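Local structure of poly-beta-hydroxybuterate polymerase (Cupriavidus necator, 5T6O) at residues A[124-129]-A[143-148]; A[39-44]-A[99-104]; A[130-133]-A[138-141]; A[271-276]-A[345-350]; A[237-242]-A[256-261]. The protein probably acts as an acyltransferase that joins hydroxybutyryl units into polyhydroxybutyrate, this chain being the catalytic domain of the class I synthase. The protein carries 1 engineered substitution. All coordinates share one frame; numbering follows the deposited sequence.

Interaction 1: residues A[124-129]-A[143-148]; sequences IVSTAL and VTLLTT
V143 and L129 meet methyl to methyl. L129 CD1 lies 3.5 Å from V143 CG2, closer than carbons usually pack. The two side chains pass each other in opposite directions, and their contact is confined to this one pair of methyls. The torsion of V143 (chi1 175°) places CG1 anti to the backbone N. CG2 then sits beside the N, and it is this branch that touches L129. L145 supplies the second meeting point. Its CB does not aim at the helix, but the isobutyl end swings round to it. S126 OG approaches both methyls of this end, at 3.4 Å from L145 CD2 and 3.8 Å from L145 CD1. The hydroxyl sits beside its own backbone N (chi1 -62°) and bonds to G122 O one turn earlier in the helix. V125 adds a looser touch, with CG1 4.4 Å from L145 CD2.

The helix segment runs roughly antiparallel to the strand (149°), with 10.0 Å between the two axes. Both belong to one beta-alpha-beta unit of the alpha/beta hydrolase fold, made of strand 113-118, helix 120-134 and strand 140-146. In this fold the sharp turn before such a helix is normally the nucleophile elbow.

All the touching residues are buried. S126 OG is the one polar side-chain atom in the interface. Its bond to G122 O answers its polarity within the helix, so the hydroxyl can present itself to the leucine methyls and the contact remains essentially apolar.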
# COMPACT_ATOMS: atom_id res chain seq x y z
N ILE A 124 3.56 28.29 4.41
CA ILE A 124 3.66 29.63 4.98
C ILE A 124 3.22 30.68 3.98
O ILE A 124 2.39 31.55 4.28
CB ILE A 124 5.10 29.88 5.46
CG1 ILE A 124 5.40 29.06 6.72
CG2 ILE A 124 5.34 31.38 5.72
CD1 ILE A 124 6.92 28.95 7.06
N VAL A 125 3.77 30.64 2.76
CA VAL A 125 3.48 31.74 1.87
C VAL A 125 2.03 31.69 1.40
O VAL A 125 1.40 32.74 1.19
CB VAL A 125 4.48 31.81 0.70
CG1 VAL A 125 4.10 30.83 -0.42
CG2 VAL A 125 4.53 33.24 0.20
N SER A 126 1.45 30.49 1.28
CA SER A 126 0.04 30.40 0.91
C SER A 126 -0.85 30.97 2.01
O SER A 126 -1.83 31.67 1.73
CB SER A 126 -0.34 28.94 0.62
OG SER A 126 0.41 28.45 -0.48
N THR A 127 -0.52 30.68 3.28
CA THR A 127 -1.28 31.25 4.38
C THR A 127 -1.19 32.77 4.37
O THR A 127 -2.20 33.47 4.53
CB THR A 127 -0.77 30.68 5.71
OG1 THR A 127 -0.92 29.25 5.69
CG2 THR A 127 -1.55 31.27 6.89
N ALA A 128 0.02 33.30 4.13
CA ALA A 128 0.21 34.75 4.11
C ALA A 128 -0.62 35.42 3.03
O ALA A 128 -1.23 36.47 3.27
CB ALA A 128 1.69 35.08 3.92
N LEU A 129 -0.65 34.84 1.83
CA LEU A 129 -1.43 35.45 0.76
C LEU A 129 -2.93 35.33 1.04
O LEU A 129 -3.69 36.25 0.71
CB LEU A 129 -1.07 34.81 -0.58
CG LEU A 129 0.31 35.25 -1.10
CD1 LEU A 129 0.70 34.41 -2.30
CD2 LEU A 129 0.30 36.73 -1.48
N VAL A 143 1.77 32.43 -8.12
CA VAL A 143 2.33 31.67 -7.01
C VAL A 143 2.88 30.36 -7.56
O VAL A 143 2.21 29.70 -8.37
CB VAL A 143 1.27 31.38 -5.93
CG1 VAL A 143 1.84 30.47 -4.84
CG2 VAL A 143 0.75 32.68 -5.33
N THR A 144 4.08 30.00 -7.14
CA THR A 144 4.67 28.70 -7.44
C THR A 144 4.81 27.93 -6.13
O THR A 144 5.51 28.37 -5.22
CB THR A 144 6.03 28.86 -8.13
OG1 THR A 144 5.85 29.56 -9.37
CG2 THR A 144 6.67 27.50 -8.40
N LEU A 145 4.16 26.77 -6.05
CA LEU A 145 4.23 25.91 -4.87
C LEU A 145 5.06 24.68 -5.23
O LEU A 145 4.58 23.77 -5.91
CB LEU A 145 2.82 25.51 -4.43
CG LEU A 145 1.92 26.66 -3.97
CD1 LEU A 145 0.55 26.11 -3.53
CD2 LEU A 145 2.58 27.44 -2.83
N LEU A 146 6.31 24.65 -4.78
CA LEU A 146 7.17 23.49 -4.97
C LEU A 146 7.04 22.57 -3.77
O LEU A 146 7.34 22.98 -2.64
CB LEU A 146 8.63 23.91 -5.16
CG LEU A 146 8.91 24.91 -6.28
CD1 LEU A 146 10.43 25.11 -6.40
CD2 LEU A 146 8.34 24.44 -7.62
N THR A 147 6.56 21.34 -3.99
CA THR A 147 6.59 20.31 -2.96
C THR A 147 5.93 20.80 -1.67
O THR A 147 6.50 20.71 -0.58
CB THR A 147 8.04 19.87 -2.73
OG1 THR A 147 8.62 19.61 -4.01
CG2 THR A 147 8.13 18.59 -1.92
N THR A 148 4.72 21.32 -1.80
CA THR A 148 4.04 22.01 -0.70
C THR A 148 2.84 21.21 -0.22
O THR A 148 2.02 20.77 -1.03
CB THR A 148 3.59 23.40 -1.15
OG1 THR A 148 4.74 24.19 -1.46
CG2 THR A 148 2.72 24.09 -0.09

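Interaction 2: residues A[39-44]-A[99-104]; sequences PLLMVP and RAIEVA. With SO4 (sulfate ion), chain C.
One leucine carries almost the whole strand side of this contact. L41 pushes its CD2 methyl against the helix backbone, and not just against its side chains. L41 CD2 lies 3.7 Å from I101 N and 3.7 Å from I101 CG1. On the same branch, A100 CB is 4.1 Å from L41 CD2. The other branch, L41 CD1, meets A104 CB at 4.4 Å. L41 CG is anti to the backbone N (chi1 167°), which extends the side chain from the strand toward the helix. It crosses I101 at about a right angle. The small side chains of A100 and A104, one turn apart, let the leucine come this close.

Strand 40-43 belongs to the central sheet of the alpha/beta hydrolase fold, and helix 89-108 packs on it. On the helix, R99 turns elsewhere. R99 NE holds O2 of a sulfate at 2.8 Å, and R99 NH1 holds its O4 at 2.9 Å. Both bonds are nearly straight, and N20 also binds this ion, which is probably from the crystallisation liquor. R99 NH2 makes a bent salt bridge to E102 OE1 (3.3 Å). The chemistry is thus divided: aliphatic groups pack on the inner face, while charges stay on the outer one.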
# COMPACT_ATOMS: atom_id res chain seq x y z
N PRO A 39 9.60 40.85 -10.16
CA PRO A 39 10.58 39.95 -9.55
C PRO A 39 9.91 38.72 -8.97
O PRO A 39 8.68 38.63 -8.87
CB PRO A 39 11.18 40.82 -8.45
CG PRO A 39 10.02 41.66 -8.00
CD PRO A 39 9.23 41.97 -9.27
N LEU A 40 10.74 37.76 -8.55
CA LEU A 40 10.27 36.55 -7.88
C LEU A 40 10.77 36.55 -6.44
O LEU A 40 11.99 36.63 -6.21
CB LEU A 40 10.75 35.29 -8.60
CG LEU A 40 10.42 33.97 -7.89
CD1 LEU A 40 8.92 33.71 -7.95
CD2 LEU A 40 11.20 32.82 -8.54
N LEU A 41 9.85 36.42 -5.48
CA LEU A 41 10.20 36.29 -4.07
C LEU A 41 10.10 34.82 -3.68
O LEU A 41 9.01 34.23 -3.75
CB LEU A 41 9.31 37.15 -3.17
CG LEU A 41 9.41 36.84 -1.67
CD1 LEU A 41 10.77 37.27 -1.11
CD2 LEU A 41 8.26 37.51 -0.89
N MET A 42 11.22 34.23 -3.27
CA MET A 42 11.25 32.84 -2.83
C MET A 42 11.11 32.77 -1.31
O MET A 42 11.84 33.44 -0.58
CB MET A 42 12.55 32.17 -3.25
CG MET A 42 12.74 32.09 -4.75
SD MET A 42 14.12 30.97 -5.05
CE MET A 42 14.18 31.01 -6.84
N VAL A 43 10.17 31.93 -0.85
CA VAL A 43 9.99 31.65 0.57
C VAL A 43 10.38 30.20 0.83
O VAL A 43 9.59 29.28 0.57
CB VAL A 43 8.55 31.93 1.03
CG1 VAL A 43 8.40 31.64 2.55
CG2 VAL A 43 8.16 33.39 0.71
N PRO A 44 11.59 29.96 1.30
CA PRO A 44 12.05 28.60 1.56
C PRO A 44 11.50 28.08 2.87
O PRO A 44 10.93 28.84 3.66
CB PRO A 44 13.58 28.75 1.61
CG PRO A 44 13.86 30.22 1.26
CD PRO A 44 12.62 30.96 1.59
N ARG A 99 5.72 40.51 5.71
CA ARG A 99 6.75 41.55 5.68
C ARG A 99 7.65 41.41 4.45
O ARG A 99 7.98 42.41 3.80
CB ARG A 99 7.57 41.50 6.97
CG ARG A 99 8.57 42.65 7.17
CD ARG A 99 7.85 44.00 7.29
NE ARG A 99 8.72 44.99 7.94
CZ ARG A 99 9.02 46.18 7.43
NH1 ARG A 99 9.83 46.99 8.10
NH2 ARG A 99 8.51 46.57 6.28
N ALA A 100 8.06 40.18 4.11
CA ALA A 100 8.95 40.00 2.96
C ALA A 100 8.25 40.37 1.66
O ALA A 100 8.87 40.95 0.76
CB ALA A 100 9.44 38.55 2.89
N ILE A 101 6.97 40.02 1.54
CA ILE A 101 6.21 40.44 0.37
C ILE A 101 6.20 41.96 0.26
O ILE A 101 6.40 42.52 -0.83
CB ILE A 101 4.78 39.86 0.43
CG1 ILE A 101 4.83 38.34 0.26
CG2 ILE A 101 3.89 40.47 -0.65
CD1 ILE A 101 3.51 37.67 0.60
N GLU A 102 5.97 42.65 1.39
CA GLU A 102 5.88 44.11 1.37
C GLU A 102 7.20 44.75 0.97
O GLU A 102 7.23 45.69 0.17
CB GLU A 102 5.44 44.62 2.74
CG GLU A 102 5.40 46.14 2.86
CD GLU A 102 5.16 46.64 4.28
OE1 GLU A 102 5.49 45.92 5.26
OE2 GLU A 102 4.63 47.76 4.42
N VAL A 103 8.31 44.24 1.50
CA VAL A 103 9.61 44.85 1.23
C VAL A 103 10.04 44.57 -0.20
O VAL A 103 10.50 45.46 -0.92
CB VAL A 103 10.66 44.37 2.25
CG1 VAL A 103 12.03 44.93 1.87
CG2 VAL A 103 10.25 44.81 3.67
N ALA A 104 9.89 43.32 -0.65
CA ALA A 104 10.24 42.99 -2.04
C ALA A 104 9.39 43.80 -3.02
O ALA A 104 9.91 44.32 -4.02
CB ALA A 104 10.06 41.50 -2.28
S SO4 C . 10.11 45.27 11.27
O1 SO4 C . 9.07 46.22 11.61
O2 SO4 C . 9.53 44.14 10.53
O3 SO4 C . 10.77 44.79 12.48
O4 SO4 C . 11.11 45.95 10.45

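Interaction 3: residues A[130-133]-A[138-141]; sequences AVLA and HPAA
L132 opens the contact. Its CB points toward the 138-141 segment, and CG lies anti to the carbonyl carbon (chi1 -77°). This carries CD1 to the ring of P139, where L132 CD1 meets P139 CG at 3.8 Å. The leucine chain and the proline ring cross at a slant, so one methyl meets one corner of the ring. L132 also touches I98 and I101 of helix 89-108, and I101 reaches P139 as well. The leucine and the proline are therefore wedged against the same neighbouring helix.

A133 follows, and its partner is H138. The two backbones are nearest here, with A133 CA and H138 CA 5.8 Å apart. The CB of H138 points away from the helix, yet its imidazole folds back. With H138 CG anti to the carbonyl carbon (chi1 -54°), CE1 comes to 4.0 Å from A133 CB and 4.1 Å from A133 CA. The methyl stands oblique to the ring. The touching ring atom is the carbon between the two nitrogens. H138 itself is exposed, and its ring lies at the exposed side of the contact.

The site lies at the C-terminal end of helix 120-134, where the chain turns back into strand 140-146. It is the return bend of a beta-alpha-beta unit. The backbone of the returning segment is tied to strand 113-118 through bonds between P139 and I113, and H138 O accepts from K112 NZ. Between the two segments themselves the contact is purely van der Waals: a leucine-proline pair inside and an alanine-histidine pair outside.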
# COMPACT_ATOMS: atom_id res chain seq x y z
N ALA A 130 -3.36 34.24 1.68
CA ALA A 130 -4.76 34.14 2.08
C ALA A 130 -5.11 35.18 3.14
O ALA A 130 -6.20 35.75 3.11
CB ALA A 130 -5.07 32.72 2.58
N VAL A 131 -4.20 35.42 4.09
CA VAL A 131 -4.41 36.49 5.07
C VAL A 131 -4.51 37.83 4.36
O VAL A 131 -5.43 38.63 4.63
CB VAL A 131 -3.29 36.48 6.13
CG1 VAL A 131 -3.29 37.80 6.95
CG2 VAL A 131 -3.44 35.28 7.05
N LEU A 132 -3.59 38.10 3.44
CA LEU A 132 -3.59 39.37 2.72
C LEU A 132 -4.87 39.54 1.90
O LEU A 132 -5.41 40.65 1.83
CB LEU A 132 -2.35 39.46 1.83
CG LEU A 132 -1.05 39.80 2.56
CD1 LEU A 132 0.19 39.49 1.71
CD2 LEU A 132 -1.06 41.26 2.98
N ALA A 133 -5.36 38.47 1.27
CA ALA A 133 -6.57 38.60 0.46
C ALA A 133 -7.77 38.98 1.32
O ALA A 133 -8.59 39.81 0.92
CB ALA A 133 -6.84 37.30 -0.31
N HIS A 138 -3.81 42.16 -2.68
CA HIS A 138 -3.48 41.17 -3.70
C HIS A 138 -2.13 41.51 -4.30
O HIS A 138 -2.03 41.98 -5.44
CB HIS A 138 -4.58 41.12 -4.76
CG HIS A 138 -5.95 40.90 -4.18
ND1 HIS A 138 -6.42 39.65 -3.85
CD2 HIS A 138 -6.92 41.77 -3.83
CE1 HIS A 138 -7.64 39.76 -3.36
NE2 HIS A 138 -7.97 41.04 -3.33
N PRO A 139 -1.04 41.29 -3.55
CA PRO A 139 0.28 41.71 -4.02
C PRO A 139 0.96 40.73 -4.97
O PRO A 139 2.05 41.05 -5.46
CB PRO A 139 1.09 41.83 -2.71
CG PRO A 139 0.49 40.76 -1.84
CD PRO A 139 -1.00 40.78 -2.16
N ALA A 140 0.38 39.56 -5.23
CA ALA A 140 1.02 38.52 -6.02
C ALA A 140 0.38 38.43 -7.40
O ALA A 140 -0.85 38.39 -7.52
CB ALA A 140 0.95 37.16 -5.32
N ALA A 141 1.23 38.37 -8.43
CA ALA A 141 0.77 38.10 -9.79
C ALA A 141 0.55 36.61 -10.01
O ALA A 141 -0.37 36.22 -10.75
CB ALA A 141 1.80 38.62 -10.80

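Interaction 4: residues A[271-276]-A[345-350]; sequences PTYIYG and GSWWPD
W347 is sandwiched. One face of its indole takes the Y275 ring in an offset stack, with the Y275 ring and the W347 five-membered ring 4.0 Å apart between centroids and their planes at 22°. W348 CD1 lies over the centre of the opposite face, 3.3 Å above the W347 ring plane. The Y273 ring meets D350 OD1 at its edge instead. This packing joins strand 272-277 of the central sheet of the alpha/beta hydrolase fold to the segment that leads into helix 348-358.

W347 CG sits between its backbone N and carbonyl carbon (chi1 61°), and this brings the indole over Y275. The polar ends have their own partners: W347 NE1 donates to G311 O, and Y275 OH pairs with S277 OG. They lie near each other but are not bonded. Y273 also packs against W347, with CE1 4.2 Å from W347 CZ3. W351 and W354 meet the Y273 ring too.

D350 binds R300 through OD2, which probably favours the ionised carboxylate. S346 OG caps the incoming helix by accepting from W348 N at 2.8 Å. Y273 OH donates to D350 OD1 at 2.7 Å, reaching that oxygen on its anti side, 26° out of the carboxylate plane.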
# COMPACT_ATOMS: atom_id res chain seq x y z
N PRO A 271 -2.94 32.85 -10.78
CA PRO A 271 -2.35 31.70 -11.48
C PRO A 271 -1.31 31.01 -10.61
O PRO A 271 -0.46 31.65 -10.00
CB PRO A 271 -1.72 32.34 -12.72
CG PRO A 271 -2.58 33.53 -12.98
CD PRO A 271 -2.94 34.06 -11.62
N THR A 272 -1.39 29.68 -10.54
CA THR A 272 -0.60 28.93 -9.57
C THR A 272 0.01 27.69 -10.23
O THR A 272 -0.71 26.90 -10.84
CB THR A 272 -1.45 28.51 -8.37
OG1 THR A 272 -2.00 29.67 -7.75
CG2 THR A 272 -0.59 27.72 -7.36
N TYR A 273 1.33 27.55 -10.09
CA TYR A 273 2.08 26.39 -10.57
C TYR A 273 2.37 25.47 -9.40
O TYR A 273 2.98 25.90 -8.41
CB TYR A 273 3.39 26.85 -11.22
CG TYR A 273 4.19 25.83 -12.00
CD1 TYR A 273 5.08 24.95 -11.35
CD2 TYR A 273 4.14 25.80 -13.38
CE1 TYR A 273 5.85 24.03 -12.09
CE2 TYR A 273 4.90 24.90 -14.12
CZ TYR A 273 5.76 24.03 -13.46
OH TYR A 273 6.51 23.14 -14.22
N ILE A 274 1.93 24.22 -9.50
CA ILE A 274 1.96 23.27 -8.39
C ILE A 274 2.85 22.11 -8.81
O ILE A 274 2.58 21.45 -9.82
CB ILE A 274 0.56 22.76 -8.01
CG1 ILE A 274 -0.37 23.95 -7.74
CG2 ILE A 274 0.65 21.87 -6.77
CD1 ILE A 274 -1.87 23.59 -7.78
N TYR A 275 3.91 21.86 -8.04
CA TYR A 275 4.92 20.88 -8.40
C TYR A 275 5.02 19.82 -7.31
O TYR A 275 5.01 20.13 -6.11
CB TYR A 275 6.32 21.52 -8.64
CG TYR A 275 7.35 20.43 -8.75
CD1 TYR A 275 7.57 19.79 -9.97
CD2 TYR A 275 8.04 19.98 -7.63
CE1 TYR A 275 8.45 18.74 -10.06
CE2 TYR A 275 8.92 18.92 -7.72
CZ TYR A 275 9.11 18.31 -8.93
OH TYR A 275 9.97 17.24 -9.00
N GLY A 276 5.17 18.56 -7.71
CA GLY A 276 5.53 17.51 -6.77
C GLY A 276 6.44 16.50 -7.44
O GLY A 276 6.56 16.46 -8.66
N GLY A 345 13.87 14.67 -19.19
CA GLY A 345 14.67 15.69 -18.54
C GLY A 345 13.91 16.53 -17.53
O GLY A 345 12.83 16.19 -17.04
N SER A 346 14.50 17.68 -17.24
CA SER A 346 14.08 18.52 -16.13
C SER A 346 12.75 19.20 -16.41
O SER A 346 12.44 19.57 -17.55
CB SER A 346 15.15 19.58 -15.86
OG SER A 346 14.67 20.54 -14.93
N TRP A 347 11.98 19.41 -15.33
CA TRP A 347 10.79 20.24 -15.37
C TRP A 347 11.10 21.73 -15.26
O TRP A 347 10.19 22.55 -15.44
CB TRP A 347 9.82 19.83 -14.24
CG TRP A 347 10.42 20.00 -12.86
CD1 TRP A 347 11.16 19.08 -12.16
CD2 TRP A 347 10.37 21.18 -12.03
NE1 TRP A 347 11.56 19.61 -10.96
CE2 TRP A 347 11.09 20.89 -10.85
CE3 TRP A 347 9.78 22.44 -12.18
CZ2 TRP A 347 11.23 21.83 -9.81
CZ3 TRP A 347 9.92 23.36 -11.16
CH2 TRP A 347 10.64 23.05 -9.99
N TRP A 348 12.35 22.11 -14.97
CA TRP A 348 12.64 23.53 -14.77
C TRP A 348 12.28 24.37 -15.99
O TRP A 348 11.69 25.45 -15.81
CB TRP A 348 14.11 23.77 -14.38
CG TRP A 348 14.48 23.30 -13.00
CD1 TRP A 348 13.73 22.54 -12.15
CD2 TRP A 348 15.69 23.60 -12.31
NE1 TRP A 348 14.42 22.32 -10.97
CE2 TRP A 348 15.63 22.96 -11.05
CE3 TRP A 348 16.84 24.33 -12.64
CZ2 TRP A 348 16.66 23.04 -10.12
CZ3 TRP A 348 17.87 24.42 -11.71
CH2 TRP A 348 17.77 23.78 -10.46
N PRO A 349 12.60 23.97 -17.24
CA PRO A 349 12.19 24.79 -18.38
C PRO A 349 10.68 24.96 -18.50
O PRO A 349 10.22 26.02 -18.95
CB PRO A 349 12.76 24.03 -19.59
CG PRO A 349 13.95 23.32 -19.04
CD PRO A 349 13.52 22.89 -17.66
N ASP A 350 9.90 23.95 -18.12
CA ASP A 350 8.45 24.09 -18.13
C ASP A 350 8.02 25.20 -17.18
O ASP A 350 7.21 26.07 -17.54
CB ASP A 350 7.80 22.77 -17.72
CG ASP A 350 6.28 22.82 -17.79
OD1 ASP A 350 5.64 23.30 -16.82
OD2 ASP A 350 5.72 22.37 -18.81

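Interaction 5: residues A[237-242]-A[256-261]; sequences YCWYLR and LTVCGV. With SO4 (sulfate ion), chain D.
The apolar contact is made by one indole and two aliphatic side chains. W239 CZ2 lies 3.8 Å from L256 CD1, and W239 CH2 is equally near the same methyl. W239 CZ2 also meets V258 CG2 at 3.9 Å. Both methyls stand oblique to the ring. W239 and L256 reach for each other from opposite directions, while V258 crosses the indole at about a right angle. W239 CG is anti to the backbone N (chi1 -171°), so the ring extends from the helix and its six-membered part does the touching.

Polar contacts gather at the CD1 edge of the indole. R242 NH1 donates to O2 of a sulfate at 2.9 Å, with the ion at the guanidinium edge. C182 N and H243 NE2 also hydrogen-bond to the sulfate. The ion, probably from the crystallisation liquor, also sits at the W239 edge, with O4 3.2 Å from W239 CD1. R242 NH2 donates to A180 O.

C238 is disulfide-bonded to C182, and C238 SG lies 4.3 Å above the R242 guanidinium, over its centre.

Backbone bonds shape the second segment. V258 N donates to V261 O at 2.9 Å and V261 N returns a bond to V258 O at 3.1 Å. They close a type I' turn, a tight two-residue hairpin.

Y237 and C238 face the second subunit, where Y237 OH bonds to D201 of that chain. Within the chain, W89 of helix 89-108 stacks on W239 of helix 234-246, and V131 of helix 120-134 packs on V258 of strand 257-258.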
# COMPACT_ATOMS: atom_id res chain seq x y z
N TYR A 237 5.89 25.36 16.32
CA TYR A 237 5.91 23.93 16.05
C TYR A 237 4.61 23.27 16.52
O TYR A 237 4.05 22.41 15.84
CB TYR A 237 7.15 23.36 16.75
CG TYR A 237 7.43 21.87 16.73
CD1 TYR A 237 6.87 21.03 15.79
CD2 TYR A 237 8.30 21.32 17.67
CE1 TYR A 237 7.14 19.66 15.81
CE2 TYR A 237 8.59 19.97 17.69
CZ TYR A 237 7.99 19.14 16.76
OH TYR A 237 8.28 17.79 16.79
N CYS A 238 4.10 23.70 17.68
CA CYS A 238 2.83 23.18 18.19
C CYS A 238 1.69 23.46 17.21
O CYS A 238 0.91 22.56 16.87
CB CYS A 238 2.55 23.82 19.56
SG CYS A 238 0.93 23.47 20.29
N TRP A 239 1.59 24.71 16.75
CA TRP A 239 0.50 25.09 15.85
C TRP A 239 0.58 24.33 14.54
O TRP A 239 -0.41 23.80 14.05
CB TRP A 239 0.54 26.60 15.60
CG TRP A 239 -0.64 27.16 14.87
CD1 TRP A 239 -1.69 27.85 15.41
CD2 TRP A 239 -0.90 27.08 13.46
NE1 TRP A 239 -2.59 28.20 14.43
CE2 TRP A 239 -2.13 27.74 13.22
CE3 TRP A 239 -0.22 26.51 12.37
CZ2 TRP A 239 -2.69 27.84 11.95
CZ3 TRP A 239 -0.79 26.62 11.11
CH2 TRP A 239 -2.01 27.28 10.92
N TYR A 240 1.78 24.28 13.95
CA TYR A 240 1.97 23.57 12.69
C TYR A 240 1.58 22.10 12.82
O TYR A 240 0.79 21.59 12.02
CB TYR A 240 3.43 23.73 12.26
CG TYR A 240 3.76 23.13 10.92
CD1 TYR A 240 3.01 23.43 9.78
CD2 TYR A 240 4.84 22.27 10.78
CE1 TYR A 240 3.32 22.88 8.55
CE2 TYR A 240 5.16 21.71 9.55
CZ TYR A 240 4.40 22.02 8.44
OH TYR A 240 4.72 21.46 7.22
N LEU A 241 2.09 21.41 13.84
CA LEU A 241 1.75 20.00 14.03
C LEU A 241 0.25 19.82 14.25
O LEU A 241 -0.37 18.93 13.67
CB LEU A 241 2.53 19.44 15.22
CG LEU A 241 3.03 18.01 15.23
CD1 LEU A 241 3.86 17.74 13.98
CD2 LEU A 241 3.87 17.78 16.49
N ARG A 242 -0.35 20.66 15.10
CA ARG A 242 -1.75 20.47 15.46
C ARG A 242 -2.68 20.71 14.28
O ARG A 242 -3.57 19.89 14.00
CB ARG A 242 -2.12 21.42 16.62
CG ARG A 242 -3.62 21.46 16.94
CD ARG A 242 -3.83 22.31 18.19
NE ARG A 242 -3.32 21.62 19.37
CZ ARG A 242 -3.19 22.20 20.56
NH1 ARG A 242 -3.49 23.48 20.71
NH2 ARG A 242 -2.75 21.49 21.59
N LEU A 256 -9.55 28.10 10.17
CA LEU A 256 -8.49 28.66 11.00
C LEU A 256 -8.46 30.18 10.91
O LEU A 256 -8.63 30.75 9.83
CB LEU A 256 -7.13 28.10 10.59
CG LEU A 256 -6.96 26.58 10.63
CD1 LEU A 256 -5.59 26.18 10.08
CD2 LEU A 256 -7.15 26.07 12.06
N THR A 257 -8.23 30.83 12.04
CA THR A 257 -8.02 32.27 12.09
C THR A 257 -6.54 32.54 12.31
O THR A 257 -5.94 32.00 13.25
CB THR A 257 -8.85 32.93 13.19
OG1 THR A 257 -10.22 32.99 12.77
CG2 THR A 257 -8.36 34.35 13.45
N VAL A 258 -5.95 33.34 11.43
CA VAL A 258 -4.52 33.63 11.43
C VAL A 258 -4.36 35.12 11.24
O VAL A 258 -4.95 35.69 10.31
CB VAL A 258 -3.78 32.85 10.32
CG1 VAL A 258 -2.31 33.31 10.19
CG2 VAL A 258 -3.87 31.34 10.58
N CYS A 259 -3.60 35.77 12.13
CA CYS A 259 -3.35 37.21 12.06
C CYS A 259 -4.64 38.01 11.93
O CYS A 259 -4.72 39.00 11.20
CB CYS A 259 -2.39 37.54 10.91
SG CYS A 259 -0.76 36.80 11.07
N GLY A 260 -5.68 37.56 12.64
CA GLY A 260 -6.92 38.29 12.75
C GLY A 260 -7.95 38.05 11.67
O GLY A 260 -8.99 38.72 11.68
N VAL A 261 -7.71 37.13 10.73
CA VAL A 261 -8.67 36.88 9.66
C VAL A 261 -8.81 35.39 9.42
O VAL A 261 -7.89 34.60 9.69
CB VAL A 261 -8.28 37.58 8.34
CG1 VAL A 261 -8.36 39.10 8.48
CG2 VAL A 261 -6.88 37.14 7.90
S SO4 D . -3.64 27.04 19.16
O1 SO4 D . -4.71 27.91 18.70
O2 SO4 D . -3.99 25.66 18.83
O3 SO4 D . -3.43 27.18 20.60
O4 SO4 D . -2.38 27.43 18.52

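Overall arrangement
Interactions 1 to 4 all reach the large central sheet. Interactions 1 and 3 share helix 120-134 and strand 140-146, and their centres are 11 Å apart. Interaction 2 joins interaction 1 through two packed pairs, I101 CD1 with L129 CD2 (3.9 Å) and V43 with V125. Interaction 4 lies on the next strand, where backbone bonds pair L145 with Y273 and probably T147 with Y275. Interaction 5 lies off the sheet, packing on helix 120-134: V258 touches T127, and V131 touches C259 and V261. Interactions 4 and 5 lie on opposite sides of the chain's centre, about 29 Å apart between centres. The sulfates near interactions 2 and 5 probably come from the crystallisation liquor.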